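Local coordinates for periplasmic oligopeptide-binding protein (Burkholderia pseudomallei, PDB 3ZS6), which binds oligopeptides in the periplasm, probably delivering them to an ABC transporter for uptake into the cell, at residues A[14-19]-A[23-28]. Sequence-based numbering, arbitrary orientation.
Sequences EVESLD and IESWTG
Glu16 reaches from the loop after strand 6-11 to the start of helix 26-35, where Ser25 is the N-cap. This buried corner lies in a periplasmic binding protein of the solute-binding family 5, beside the bound peptide. The Glu16 carboxylate takes three hydrogen bonds from residues 23-28. OE2 accepts two backbone amides. Glu24 N is 2.7 Å from Glu16 OE2 and comes from the anti side, with a nearly straight N-H...O angle of 166°. Ser25 N is 2.8 Å from Glu16 OE2 and approaches from above the carboxylate plane. Glu16 OE1 offers its syn lone pair to Ser25 OG, 2.7 Å away. Bent at chi2 (-81°), the Glu16 chain turns its carboxylate to these donors. Ser25 OG donates to Glu16 OE1 and accepts from Gly28 N at 2.9 Å, the capping bond. Glu16 is thus second shell to the cap and probably holds the serine hydroxyl in place for it. The negative carboxylate near the helix start probably also suits the helix dipole. The Glu24 carboxylate has other partners: OE1 accepts from His395 NE2 and Gln426 NE2. The backbones of Glu24 and Trp26 also hydrogen-bond the bound peptide, so the turn that Glu16 holds is part of the peptide site. On the loop side, Ser17 OG accepts from Asp19 N at 3.0 Å, an ST turn. Asp19 OD2 forms a salt bridge with Arg91 and accepts a hydrogen bond from Trp169 NE1. Ile23 CG1 packs against the carbonyl oxygens of Asp19 and Ser17. Beside the helix start, Val15 CB meets Thr27 CG2, and Val15 CG2 presses tightly on Gly28 CA at 3.4 Å.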
loop_
_atom_site.group_PDB
_atom_site.type_symbol
_atom_site.label_atom_id
_atom_site.label_comp_id
_atom_site.label_asym_id
_atom_site.label_seq_id
_atom_site.Cartn_x
_atom_site.Cartn_y
_atom_site.Cartn_z
ATOM N N GLU A 14 -9.654 -5.045 10.218
ATOM C CA GLU A 14 -10.312 -3.789 10.586
ATOM C C GLU A 14 -9.470 -2.616 10.100
ATOM O O GLU A 14 -8.249 -2.595 10.302
ATOM C CB GLU A 14 -10.498 -3.703 12.103
ATOM C CG GLU A 14 -10.961 -2.328 12.623
ATOM C CD GLU A 14 -12.382 -1.972 12.197
ATOM O OE1 GLU A 14 -13.110 -2.856 11.685
ATOM O OE2 GLU A 14 -12.768 -0.798 12.367
ATOM N N VAL A 15 -10.119 -1.646 9.460
ATOM C CA VAL A 15 -9.428 -0.475 8.905
ATOM C C VAL A 15 -8.814 0.363 10.025
ATOM O O VAL A 15 -9.417 0.500 11.093
ATOM C CB VAL A 15 -10.401 0.402 8.066
ATOM C CG1 VAL A 15 -11.411 1.141 8.977
ATOM C CG2 VAL A 15 -9.629 1.380 7.188
ATOM N N GLU A 16 -7.629 0.928 9.786
ATOM C CA GLU A 16 -6.910 1.658 10.832
ATOM C C GLU A 16 -7.528 3.033 11.104
ATOM O O GLU A 16 -7.460 3.546 12.217
ATOM C CB GLU A 16 -5.413 1.800 10.498
ATOM C CG GLU A 16 -5.101 2.682 9.277
ATOM C CD GLU A 16 -5.265 1.954 7.948
ATOM O OE1 GLU A 16 -5.685 0.775 7.955
ATOM O OE2 GLU A 16 -4.960 2.557 6.892
ATOM N N SER A 17 -8.134 3.624 10.083
ATOM C CA SER A 17 -8.688 4.964 10.212
ATOM C C SER A 17 -9.494 5.273 8.965
ATOM O O SER A 17 -9.283 4.654 7.925
ATOM C CB SER A 17 -7.551 5.982 10.368
ATOM O OG SER A 17 -8.013 7.322 10.379
ATOM N N LEU A 18 -10.425 6.216 9.074
ATOM C CA LEU A 18 -11.124 6.730 7.905
ATOM C C LEU A 18 -10.819 8.211 7.713
ATOM O O LEU A 18 -11.441 8.881 6.887
ATOM C CB LEU A 18 -12.628 6.500 8.017
ATOM C CG LEU A 18 -13.080 5.036 7.930
ATOM C CD1 LEU A 18 -14.594 4.935 8.040
ATOM C CD2 LEU A 18 -12.597 4.395 6.636
ATOM N N ASP A 19 -9.857 8.712 8.489
ATOM C CA ASP A 19 -9.325 10.061 8.316
ATOM C C ASP A 19 -8.215 9.996 7.267
ATOM O O ASP A 19 -7.204 9.316 7.470
ATOM C CB ASP A 19 -8.764 10.566 9.660
ATOM C CG ASP A 19 -8.296 12.016 9.610
ATOM O OD1 ASP A 19 -7.939 12.514 8.511
ATOM O OD2 ASP A 19 -8.281 12.662 10.684
ATOM N N ILE A 23 -4.731 7.375 7.009
ATOM C CA ILE A 23 -4.906 6.165 6.206
ATOM C C ILE A 23 -3.553 5.670 5.672
ATOM O O ILE A 23 -2.804 6.427 5.054
ATOM C CB ILE A 23 -5.896 6.412 5.042
ATOM C CG1 ILE A 23 -7.317 6.558 5.602
ATOM C CG2 ILE A 23 -5.810 5.270 4.003
ATOM C CD1 ILE A 23 -8.400 6.881 4.553
ATOM N N GLU A 24 -3.238 4.406 5.926
ATOM C CA GLU A 24 -1.943 3.849 5.538
ATOM C C GLU A 24 -2.054 2.595 4.680
ATOM O O GLU A 24 -1.109 2.245 3.969
ATOM C CB GLU A 24 -1.137 3.424 6.774
ATOM C CG GLU A 24 -0.718 4.501 7.724
ATOM C CD GLU A 24 0.115 3.925 8.854
ATOM O OE1 GLU A 24 1.230 3.422 8.578
ATOM O OE2 GLU A 24 -0.351 3.971 10.010
ATOM N N SER A 25 -3.166 1.876 4.808
ATOM C CA SER A 25 -3.236 0.505 4.283
ATOM C C SER A 25 -4.052 0.357 3.006
ATOM O O SER A 25 -4.818 1.251 2.627
ATOM C CB SER A 25 -3.829 -0.433 5.342
ATOM O OG SER A 25 -5.228 -0.220 5.460
ATOM N N TRP A 26 -3.899 -0.802 2.368
ATOM C CA TRP A 26 -4.741 -1.189 1.247
ATOM C C TRP A 26 -6.216 -1.056 1.650
ATOM O O TRP A 26 -7.033 -0.521 0.899
ATOM C CB TRP A 26 -4.452 -2.637 0.820
ATOM C CG TRP A 26 -5.333 -3.104 -0.324
ATOM C CD1 TRP A 26 -5.079 -2.968 -1.658
ATOM C CD2 TRP A 26 -6.609 -3.767 -0.225
ATOM N NE1 TRP A 26 -6.110 -3.506 -2.397
ATOM C CE2 TRP A 26 -7.059 -4.004 -1.544
ATOM C CE3 TRP A 26 -7.410 -4.182 0.845
ATOM C CZ2 TRP A 26 -8.280 -4.632 -1.821
ATOM C CZ3 TRP A 26 -8.619 -4.811 0.568
ATOM C CH2 TRP A 26 -9.040 -5.035 -0.758
ATOM N N THR A 27 -6.551 -1.543 2.840
ATOM C CA THR A 27 -7.933 -1.493 3.297
ATOM C C THR A 27 -8.400 -0.046 3.494
ATOM O O THR A 27 -9.494 0.315 3.077
ATOM C CB THR A 27 -8.142 -2.286 4.609
ATOM O OG1 THR A 27 -7.942 -3.691 4.370
ATOM C CG2 THR A 27 -9.566 -2.054 5.142
ATOM N N GLY A 28 -7.561 0.777 4.121
ATOM C CA GLY A 28 -7.898 2.174 4.348
ATOM C C GLY A 28 -8.122 2.947 3.055
ATOM O O GLY A 28 -9.039 3.763 2.951
#